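Putative exported protein (Bacteroides fragilis, PDB 4RAA) is of unknown function but folds as a six-bladed beta-propeller of the YWTD type and is probably exported by the bacterium. Local coordinates at residues P201-L204 with T205-V209; Y270-K274 with E275-G279; D322-S325 with L326-A330; K339-E342 with L343-S347. One frame throughout, in Å; residues are numbered along the deposited sequence.

Contact 1. Residues P201-L204 with T205-V209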
loop_
_atom_site.group_PDB
_atom_site.type_symbol
_atom_site.label_atom_id
_atom_site.label_comp_id
_atom_site.label_asym_id
_atom_site.label_seq_id
_atom_site.Cartn_x
_atom_site.Cartn_y
_atom_site.Cartn_z
ATOM N N PRO A 201 21.942 15.438 13.451
ATOM C CA PRO A 201 22.250 16.318 14.587
ATOM C C PRO A 201 23.705 16.426 15.022
ATOM O O PRO A 201 24.009 17.398 15.716
ATOM C CB PRO A 201 21.399 15.746 15.740
ATOM C CG PRO A 201 20.572 14.651 15.152
ATOM C CD PRO A 201 21.253 14.211 13.900
ATOM N N PHE A 202 24.577 15.483 14.625
ATOM C CA PHE A 202 25.993 15.456 15.077
ATOM C C PHE A 202 26.999 15.550 13.931
ATOM O O PHE A 202 28.085 14.960 13.987
ATOM C CB PHE A 202 26.251 14.203 15.936
ATOM C CG PHE A 202 25.157 13.923 16.929
ATOM C CD1 PHE A 202 24.818 14.872 17.882
ATOM C CD2 PHE A 202 24.448 12.721 16.905
ATOM C CE1 PHE A 202 23.792 14.636 18.798
ATOM C CE2 PHE A 202 23.426 12.477 17.816
ATOM C CZ PHE A 202 23.097 13.435 18.766
ATOM N N ASP A 203 26.644 16.336 12.919
ATOM C CA ASP A 203 27.484 16.557 11.733
ATOM C C ASP A 203 27.027 17.864 11.070
ATOM O O ASP A 203 26.015 17.880 10.360
ATOM C CB ASP A 203 27.371 15.349 10.777
ATOM C CG ASP A 203 28.178 15.500 9.491
ATOM O OD1 ASP A 203 28.955 16.458 9.329
ATOM O OD2 ASP A 203 28.012 14.629 8.618
ATOM N N LEU A 204 27.782 18.942 11.294
ATOM C CA LEU A 204 27.460 20.268 10.742
ATOM C C LEU A 204 27.765 20.321 9.251
ATOM O O LEU A 204 28.668 21.033 8.803
ATOM C CB LEU A 204 28.214 21.370 11.494
ATOM C CG LEU A 204 27.819 21.551 12.953
ATOM C CD1 LEU A 204 28.797 22.497 13.643
ATOM C CD2 LEU A 204 26.376 22.041 13.086
ATOM N N THR A 205 26.979 19.556 8.495
ATOM C CA THR A 205 27.123 19.419 7.053
ATOM C C THR A 205 25.755 19.115 6.451
ATOM O O THR A 205 25.007 18.305 7.001
ATOM C CB THR A 205 28.101 18.282 6.672
ATOM O OG1 THR A 205 29.356 18.461 7.342
ATOM C CG2 THR A 205 28.351 18.243 5.154
ATOM N N ILE A 206 25.432 19.795 5.356
ATOM C CA ILE A 206 24.211 19.544 4.590
ATOM C C ILE A 206 24.656 18.823 3.329
ATOM O O ILE A 206 25.517 19.331 2.597
ATOM C CB ILE A 206 23.447 20.840 4.279
ATOM C CG1 ILE A 206 22.829 21.330 5.585
ATOM C CG2 ILE A 206 22.353 20.598 3.232
ATOM C CD1 ILE A 206 22.208 22.691 5.520
ATOM N N TYR A 207 24.059 17.654 3.090
ATOM C CA TYR A 207 24.381 16.803 1.946
ATOM C C TYR A 207 23.250 16.831 0.933
ATOM O O TYR A 207 22.098 16.769 1.312
ATOM C CB TYR A 207 24.606 15.355 2.408
ATOM C CG TYR A 207 25.726 15.176 3.413
ATOM C CD1 TYR A 207 25.481 15.290 4.789
ATOM C CD2 TYR A 207 27.035 14.884 2.998
ATOM C CE1 TYR A 207 26.502 15.125 5.720
ATOM C CE2 TYR A 207 28.064 14.718 3.921
ATOM C CZ TYR A 207 27.792 14.838 5.276
ATOM O OH TYR A 207 28.793 14.681 6.186
ATOM N N ARG A 208 23.598 16.937 -0.349
ATOM C CA ARG A 208 22.642 16.854 -1.459
ATOM C C ARG A 208 22.545 15.355 -1.689
ATOM O O ARG A 208 23.554 14.736 -2.004
ATOM C CB ARG A 208 23.203 17.560 -2.694
ATOM C CG ARG A 208 22.233 17.740 -3.854
ATOM C CD ARG A 208 22.982 18.275 -5.066
ATOM N NE ARG A 208 23.711 17.198 -5.724
ATOM C CZ ARG A 208 24.808 17.326 -6.485
ATOM N NH1 ARG A 208 25.415 18.505 -6.693
ATOM N NH2 ARG A 208 25.337 16.227 -7.026
ATOM N N VAL A 209 21.364 14.770 -1.480
ATOM C CA VAL A 209 21.167 13.310 -1.596
ATOM C C VAL A 209 20.340 12.921 -2.813
ATOM O O VAL A 209 19.198 13.354 -2.939
ATOM C CB VAL A 209 20.453 12.717 -0.355
ATOM C CG1 VAL A 209 20.319 11.187 -0.478
ATOM C CG2 VAL A 209 21.181 13.114 0.934
HETATM O O HOH W 1 24.610 16.090 8.753
#

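Contact 2. Residues Y270-K274 with E275-G279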
loop_
_atom_site.group_PDB
_atom_site.type_symbol
_atom_site.label_atom_id
_atom_site.label_comp_id
_atom_site.label_asym_id
_atom_site.label_seq_id
_atom_site.Cartn_x
_atom_site.Cartn_y
_atom_site.Cartn_z
ATOM N N TYR A 270 19.518 27.308 16.254
ATOM C CA TYR A 270 20.230 26.355 17.100
ATOM C C TYR A 270 20.169 26.717 18.591
ATOM O O TYR A 270 19.712 27.801 18.948
ATOM C CB TYR A 270 21.685 26.188 16.620
ATOM C CG TYR A 270 22.556 27.421 16.704
ATOM C CD1 TYR A 270 22.605 28.345 15.659
ATOM C CD2 TYR A 270 23.363 27.655 17.827
ATOM C CE1 TYR A 270 23.416 29.484 15.738
ATOM C CE2 TYR A 270 24.182 28.787 17.915
ATOM C CZ TYR A 270 24.213 29.693 16.865
ATOM O OH TYR A 270 25.018 30.797 16.954
HETATM N N MSE A 271 20.622 25.792 19.437
HETATM C CA MSE A 271 20.641 25.969 20.889
HETATM C C MSE A 271 22.028 25.769 21.439
HETATM O O MSE A 271 22.779 24.911 20.959
HETATM C CB MSE A 271 19.650 24.992 21.475
HETATM C CG MSE A 271 18.216 25.406 21.141
HETATM SE SE MSE A 271 17.158 25.230 22.784
HETATM C CE MSE A 271 15.666 24.289 21.882
ATOM N N LYS A 272 22.370 26.573 22.450
ATOM C CA LYS A 272 23.698 26.570 23.072
ATOM C C LYS A 272 23.590 27.209 24.448
ATOM O O LYS A 272 22.979 28.274 24.572
ATOM C CB LYS A 272 24.678 27.388 22.214
ATOM C CG LYS A 272 26.140 27.363 22.672
ATOM C CD LYS A 272 27.006 28.442 22.018
ATOM C CE LYS A 272 26.721 29.854 22.519
ATOM N NZ LYS A 272 27.729 30.826 22.009
ATOM N N ASN A 273 24.191 26.579 25.459
ATOM C CA ASN A 273 24.130 27.066 26.842
ATOM C C ASN A 273 22.676 27.399 27.265
ATOM O O ASN A 273 22.424 28.431 27.893
ATOM C CB ASN A 273 25.045 28.305 27.025
ATOM C CG ASN A 273 26.516 28.035 26.714
ATOM O OD1 ASN A 273 27.088 28.658 25.818
ATOM N ND2 ASN A 273 27.141 27.132 27.469
ATOM N N LYS A 274 21.729 26.538 26.876
ATOM C CA LYS A 274 20.290 26.696 27.160
ATOM C C LYS A 274 19.585 27.922 26.509
ATOM O O LYS A 274 18.468 28.257 26.925
ATOM C CB LYS A 274 20.031 26.715 28.682
ATOM C CG LYS A 274 20.850 25.728 29.509
ATOM C CD LYS A 274 20.349 25.631 30.938
ATOM C CE LYS A 274 20.998 24.465 31.662
ATOM N NZ LYS A 274 20.392 24.233 33.003
ATOM N N GLU A 275 20.197 28.565 25.498
ATOM C CA GLU A 275 19.622 29.770 24.830
ATOM C C GLU A 275 19.494 29.580 23.318
ATOM O O GLU A 275 20.356 28.959 22.706
ATOM C CB GLU A 275 20.473 31.025 25.115
ATOM C CG GLU A 275 20.537 31.472 26.579
ATOM C CD GLU A 275 19.212 31.980 27.169
ATOM O OE1 GLU A 275 18.225 32.211 26.429
ATOM O OE2 GLU A 275 19.157 32.165 28.409
ATOM N N LYS A 276 18.437 30.147 22.724
ATOM C CA LYS A 276 18.159 30.028 21.276
ATOM C C LYS A 276 18.869 31.114 20.463
ATOM O O LYS A 276 18.782 32.293 20.799
ATOM C CB LYS A 276 16.655 30.145 20.996
ATOM C CG LYS A 276 15.775 29.112 21.685
ATOM C CD LYS A 276 14.305 29.468 21.532
ATOM C CE LYS A 276 13.429 28.491 22.292
ATOM N NZ LYS A 276 11.984 28.821 22.152
ATOM N N TYR A 277 19.537 30.707 19.385
ATOM C CA TYR A 277 20.259 31.605 18.466
ATOM C C TYR A 277 19.795 31.393 17.034
ATOM O O TYR A 277 19.193 30.366 16.719
ATOM C CB TYR A 277 21.767 31.330 18.519
ATOM C CG TYR A 277 22.392 31.590 19.866
ATOM C CD1 TYR A 277 22.404 30.600 20.849
ATOM C CD2 TYR A 277 22.966 32.831 20.170
ATOM C CE1 TYR A 277 22.964 30.832 22.101
ATOM C CE2 TYR A 277 23.534 33.076 21.424
ATOM C CZ TYR A 277 23.529 32.071 22.383
ATOM O OH TYR A 277 24.077 32.276 23.617
ATOM N N ILE A 278 20.074 32.371 16.176
ATOM C CA ILE A 278 19.792 32.254 14.741
ATOM C C ILE A 278 20.891 32.891 13.888
ATOM O O ILE A 278 21.235 34.067 14.059
ATOM C CB ILE A 278 18.400 32.778 14.332
ATOM C CG1 ILE A 278 18.187 32.550 12.819
ATOM C CG2 ILE A 278 18.200 34.246 14.716
ATOM C CD1 ILE A 278 16.761 32.726 12.357
ATOM N N GLY A 279 21.405 32.086 12.961
ATOM C CA GLY A 279 22.446 32.473 12.024
ATOM C C GLY A 279 21.819 32.652 10.655
ATOM O O GLY A 279 21.183 31.724 10.140
#

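Contact 3. Residues D322-S325 with L326-A330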
loop_
_atom_site.group_PDB
_atom_site.type_symbol
_atom_site.label_atom_id
_atom_site.label_comp_id
_atom_site.label_asym_id
_atom_site.label_seq_id
_atom_site.Cartn_x
_atom_site.Cartn_y
_atom_site.Cartn_z
ATOM N N ASP A 322 2.080 34.060 18.487
ATOM C CA ASP A 322 0.902 33.845 19.334
ATOM C C ASP A 322 0.214 35.187 19.569
ATOM O O ASP A 322 0.824 36.099 20.129
ATOM C CB ASP A 322 1.305 33.212 20.671
ATOM C CG ASP A 322 0.110 32.873 21.547
ATOM O OD1 ASP A 322 -0.714 32.036 21.120
ATOM O OD2 ASP A 322 0.005 33.421 22.665
ATOM N N VAL A 323 -1.064 35.279 19.196
ATOM C CA VAL A 323 -1.828 36.534 19.276
ATOM C C VAL A 323 -1.931 37.055 20.708
ATOM O O VAL A 323 -1.419 38.132 20.986
ATOM C CB VAL A 323 -3.225 36.405 18.603
ATOM C CG1 VAL A 323 -4.101 37.641 18.846
ATOM C CG2 VAL A 323 -3.059 36.131 17.102
ATOM N N LEU A 324 -2.523 36.274 21.607
ATOM C CA LEU A 324 -2.722 36.714 23.000
ATOM C C LEU A 324 -1.442 37.155 23.700
ATOM O O LEU A 324 -1.453 38.165 24.425
ATOM C CB LEU A 324 -3.429 35.649 23.850
ATOM C CG LEU A 324 -3.732 36.007 25.314
ATOM C CD1 LEU A 324 -4.539 37.297 25.430
ATOM C CD2 LEU A 324 -4.458 34.860 25.982
ATOM N N SER A 325 -0.361 36.401 23.483
ATOM C CA SER A 325 0.957 36.706 24.070
ATOM C C SER A 325 1.433 38.100 23.615
ATOM O O SER A 325 1.886 38.902 24.440
ATOM C CB SER A 325 1.978 35.594 23.724
ATOM O OG SER A 325 3.207 35.754 24.411
ATOM N N LEU A 326 1.267 38.381 22.317
ATOM C CA LEU A 326 1.616 39.682 21.727
ATOM C C LEU A 326 0.645 40.808 22.105
ATOM O O LEU A 326 1.077 41.952 22.286
ATOM C CB LEU A 326 1.673 39.602 20.197
ATOM C CG LEU A 326 2.685 38.716 19.468
ATOM C CD1 LEU A 326 2.744 39.156 18.010
ATOM C CD2 LEU A 326 4.069 38.775 20.084
ATOM N N LYS A 327 -0.657 40.509 22.175
ATOM C CA LYS A 327 -1.655 41.523 22.564
ATOM C C LYS A 327 -1.417 42.061 23.981
ATOM O O LYS A 327 -1.592 43.260 24.223
ATOM C CB LYS A 327 -3.086 41.022 22.393
ATOM C CG LYS A 327 -3.481 40.811 20.936
ATOM C CD LYS A 327 -4.979 40.931 20.706
ATOM C CE LYS A 327 -5.433 42.383 20.735
ATOM N NZ LYS A 327 -6.848 42.468 20.306
ATOM N N ASP A 328 -0.991 41.183 24.891
ATOM C CA ASP A 328 -0.600 41.590 26.255
ATOM C C ASP A 328 0.663 42.462 26.213
ATOM O O ASP A 328 0.771 43.415 26.975
ATOM C CB ASP A 328 -0.368 40.373 27.168
ATOM C CG ASP A 328 -1.625 39.526 27.377
ATOM O OD1 ASP A 328 -2.760 40.048 27.312
ATOM O OD2 ASP A 328 -1.469 38.316 27.620
HETATM N N MSE A 329 1.609 42.125 25.325
HETATM C CA MSE A 329 2.838 42.932 25.113
HETATM C C MSE A 329 2.426 44.312 24.621
HETATM O O MSE A 329 2.874 45.337 25.185
HETATM C CB MSE A 329 3.852 42.232 24.193
HETATM C CG MSE A 329 4.507 41.023 24.868
HETATM SE SE MSE A 329 5.695 40.091 23.608
HETATM C CE MSE A 329 7.309 40.998 24.265
ATOM N N ALA A 330 1.529 44.344 23.618
ATOM C CA ALA A 330 0.963 45.604 23.080
ATOM C C ALA A 330 0.284 46.397 24.186
ATOM O O ALA A 330 0.490 47.600 24.283
ATOM C CB ALA A 330 -0.027 45.337 21.950
#

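Contact 4. Residues K339-E342 with L343-S347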
loop_
_atom_site.group_PDB
_atom_site.type_symbol
_atom_site.label_atom_id
_atom_site.label_comp_id
_atom_site.label_asym_id
_atom_site.label_seq_id
_atom_site.Cartn_x
_atom_site.Cartn_y
_atom_site.Cartn_z
ATOM N N LYS A 339 2.994 47.254 10.458
ATOM C CA LYS A 339 2.080 46.294 9.826
ATOM C C LYS A 339 1.621 45.154 10.768
ATOM O O LYS A 339 0.485 44.678 10.633
ATOM C CB LYS A 339 2.624 45.763 8.479
ATOM C CG LYS A 339 1.696 44.784 7.728
ATOM C CD LYS A 339 0.265 45.305 7.478
ATOM C CE LYS A 339 -0.744 44.205 7.160
ATOM N NZ LYS A 339 -0.598 43.596 5.816
ATOM N N LEU A 340 2.477 44.727 11.705
ATOM C CA LEU A 340 2.095 43.693 12.686
ATOM C C LEU A 340 1.020 44.223 13.621
ATOM O O LEU A 340 0.001 43.558 13.825
ATOM C CB LEU A 340 3.284 43.223 13.528
ATOM C CG LEU A 340 3.039 42.135 14.595
ATOM C CD1 LEU A 340 2.366 40.891 14.020
ATOM C CD2 LEU A 340 4.347 41.757 15.273
ATOM N N SER A 341 1.264 45.419 14.167
ATOM C CA SER A 341 0.330 46.102 15.077
ATOM C C SER A 341 -1.047 46.368 14.440
ATOM O O SER A 341 -2.066 46.270 15.123
ATOM C CB SER A 341 0.935 47.407 15.593
ATOM O OG SER A 341 0.187 47.872 16.685
ATOM N N GLU A 342 -1.053 46.700 13.145
ATOM C CA GLU A 342 -2.280 46.899 12.336
ATOM C C GLU A 342 -3.133 45.617 12.313
ATOM O O GLU A 342 -4.339 45.676 12.563
ATOM C CB GLU A 342 -1.891 47.364 10.922
ATOM C CG GLU A 342 -2.973 47.521 9.860
ATOM C CD GLU A 342 -2.362 48.004 8.544
ATOM O OE1 GLU A 342 -1.948 49.186 8.480
ATOM O OE2 GLU A 342 -2.282 47.208 7.573
ATOM N N LEU A 343 -2.500 44.475 12.035
ATOM C CA LEU A 343 -3.173 43.159 12.073
ATOM C C LEU A 343 -3.518 42.705 13.509
ATOM O O LEU A 343 -4.546 42.052 13.725
ATOM C CB LEU A 343 -2.331 42.068 11.382
ATOM C CG LEU A 343 -2.245 42.082 9.855
ATOM C CD1 LEU A 343 -1.203 41.079 9.391
ATOM C CD2 LEU A 343 -3.590 41.785 9.203
ATOM N N LEU A 344 -2.656 43.051 14.470
ATOM C CA LEU A 344 -2.825 42.687 15.899
ATOM C C LEU A 344 -4.024 43.440 16.551
ATOM O O LEU A 344 -4.725 42.896 17.422
ATOM C CB LEU A 344 -1.489 42.950 16.651
ATOM C CG LEU A 344 -1.030 42.212 17.908
ATOM C CD1 LEU A 344 -0.944 40.722 17.631
ATOM C CD2 LEU A 344 0.337 42.723 18.360
ATOM N N THR A 345 -4.249 44.681 16.110
ATOM C CA THR A 345 -5.359 45.523 16.584
ATOM C C THR A 345 -6.728 44.986 16.120
ATOM O O THR A 345 -7.700 45.082 16.873
ATOM C CB THR A 345 -5.134 46.993 16.172
ATOM O OG1 THR A 345 -3.924 47.456 16.775
ATOM C CG2 THR A 345 -6.245 47.884 16.627
ATOM N N ILE A 346 -6.791 44.431 14.901
ATOM C CA ILE A 346 -8.018 43.782 14.357
ATOM C C ILE A 346 -8.149 42.271 14.692
ATOM O O ILE A 346 -9.063 41.608 14.187
ATOM C CB ILE A 346 -8.170 43.979 12.809
ATOM C CG1 ILE A 346 -7.087 43.223 11.995
ATOM C CG2 ILE A 346 -8.182 45.467 12.475
ATOM C CD1 ILE A 346 -7.388 43.081 10.513
ATOM N N SER A 347 -7.230 41.727 15.500
ATOM C CA SER A 347 -7.241 40.316 15.887
ATOM C C SER A 347 -7.867 40.146 17.265
ATOM O O SER A 347 -7.588 40.917 18.188
ATOM C CB SER A 347 -5.818 39.732 15.924
ATOM O OG SER A 347 -5.218 39.711 14.643
#

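Contact 1. Residues P201-L204 with T205-V209
The backbone folds into an inverse gamma turn centred on Leu204, whose phi and psi of -74° and 68° let Thr205 N donate to Asp203 O across 2.7 Å at the weakly bonded start of strand 203-210. Such a bond is necessarily bent, and here the N-H comes from above the carbonyl plane of Asp203. The turn brings the hydroxyl of Thr205 close to the carboxylate of Asp203: Thr205 OG1 donates to Asp203 OD1 at 2.8 Å, on its syn side but out of the carboxylate plane. The other oxygen serves Tyr207. With CG of Asp203 anti to the backbone N (chi1 178°), the carboxylate extends far enough that Tyr207 OH donates to Asp203 OD2 at 2.6 Å, and OD2 accepts with its syn lone pair. The two side chains cross at about a right angle, and OD2 sits at the ring's edge. Thr205 also presents CG2 to one face of the Tyr207 ring, 3.4 Å above its plane and offset toward the rim. A water donates to both Asp203 O and Thr205 O, while Tyr257 OH also bonds to Asp203 O. Aspartate suits this place because one carboxylate can accept from both hydroxyls. Apolar Leu204 suits a buried site beside Ile254 and Tyr257. The inverse gamma turn thus opens an inner strand of one propeller sheet, between strands 195-200 and 213-222.

Contact 2. Residues Y270-K274 with E275-G279
A tight beta hairpin joins strands 265-272 and 275-282 through a type I' turn from Lys272 to Glu275. Asn273 and Lys274 occupy its corners with positive phi, a conformation that asparagine adopts more readily than most residues, and Asn273 ND2 is held by Asp252. The turn is closed by Glu275 N donating to Lys272 O at 2.9 Å and Lys272 N to Glu275 O at 3.1 Å. One hydrogen-bonded pair farther along, Tyr277 N reaches Tyr270 O at 2.9 Å with a nearly straight N-H...O angle of 174°. The side chains of this pair share a face of the sheet. CG of Tyr270 stands between its backbone N and carbonyl carbon (chi1 64°), bringing the ring across toward the partner strand. Tyr277 CB lies over one face of that ring, a CH-pi contact 3.6 Å from the centroid. The two ring planes are only 14° apart, but the rings are so displaced that little stacking is left. Tyr277 continues toward the turn, its edge meeting Lys272 O and its OH lying 3.7 Å from Lys272 CE. Tyrosine suits both positions by offering flat apolar cover with a polar tip, and Tyr270 OH bonds to Asn290. On the other face, SE of Met271, a selenomethionine, rests 4.3 Å from Lys276 CG. This hairpin with a two-residue loop forms the middle of a four-stranded antiparallel sheet, as expected of a propeller blade.

Contact 3. Residues D322-S325 with L326-A330
Val323 places CG1 anti to its backbone N (chi1 172°), while Lys327 sends CG anti to its carbonyl carbon (chi1 -68°). These torsions lay the two side chains alongside each other, one helical turn apart and pointing the same way, with Val323 CG1 3.8 Å from Lys327 CG. A bend within the lysine stem, at chi3 (75°), redirects the outer part of the chain, and NZ probably bonds to Ser347 O. Lysine suits the spot because its stem can cover a valine while its charged end reaches a backbone carbonyl. On another flank of the helix, Leu324 CD1 approaches Asp328 OD1 to 3.8 Å as the side chains pass at a slant. The helix itself starts with Asp322 as N-cap: Asp322 OD2 accepts from Ser325 N at 3.1 Å, met from above the carboxylate plane. Backbone bonds then follow the alpha-helical pattern, each N-H donating to the carbonyl four residues earlier, as from Lys327 N to Val323 O at 2.8 Å. The bond from Met329 N to Ser325 O is weak. Leu326, buried, packs on Leu340 and Leu344 of helix 338-345. The chemistry is divided by direction: buried Val323 and Leu326 supply the apolar side, and the carboxylate of Asp322 both receives an N-H of the first turn and probably offsets the partial positive charge at the helix start.

Contact 4. Residues K339-E342 with L343-S347
The flat peptide carbonyl of Ser341 is approached from both faces by Thr345: Thr345 N donates to Ser341 O at 2.9 Å from one side of the plane and Thr345 OG1 donates to the same oxygen at 2.8 Å from the other. Leu340 O, by contrast, receives Leu344 N within its own carbonyl plane, at 2.8 Å. Both carbonyls belong to helix 338-345, a short alpha helix resting on the four-stranded sheet that contains strands 25-31 and 354-360. Thr345 can double its grip because OG1 lies beside its backbone N, anti to the carbonyl carbon (chi1 -61°), and so faces back along the helix. Threonine and serine often satisfy a hydroxyl in a helix this way, borrowing a carbonyl one turn earlier. Nearer the start of the segment, Leu343 N makes a weak bond to Lys339 O. The lysine bends at chi2, passing obliquely by Leu343 so that Lys339 CE comes to 3.7 Å from Leu343 CG. Its methylene stem thus gives the partly exposed leucine apolar cover, and Leu343 also packs on Phe29 and Lys31. Leu340 and Leu344, one turn apart, are buried against Ile354, where apolar aliphatic side chains suit the interface. Past the helical turns, Ser347 folds its hydroxyl back while also bonding to Lys31 NZ: Ser347 OG donates to Leu343 O at 2.6 Å, from above the carbonyl plane.

How the contacts relate
Along the chain the four contacts come in series. Contacts 1 and 2 belong to two different sheets of the propeller, with centres about 18 Å apart and nearest atoms about 7 Å apart; Tyr257, on strand 254-261, touches residues of both. Contacts 3 and 4 sit on consecutive helices, 323-331 and 338-345, which pack directly on each other, their contact centres about 10 Å apart. This helical pair lies across the chain's centre from contact 1, about 37 and 39 Å away, centre to centre. Two short consecutive helices thus pack beside the sheet holding strands 25-31 and 354-360, while contacts 1 and 2 lie within the sheets of the propeller.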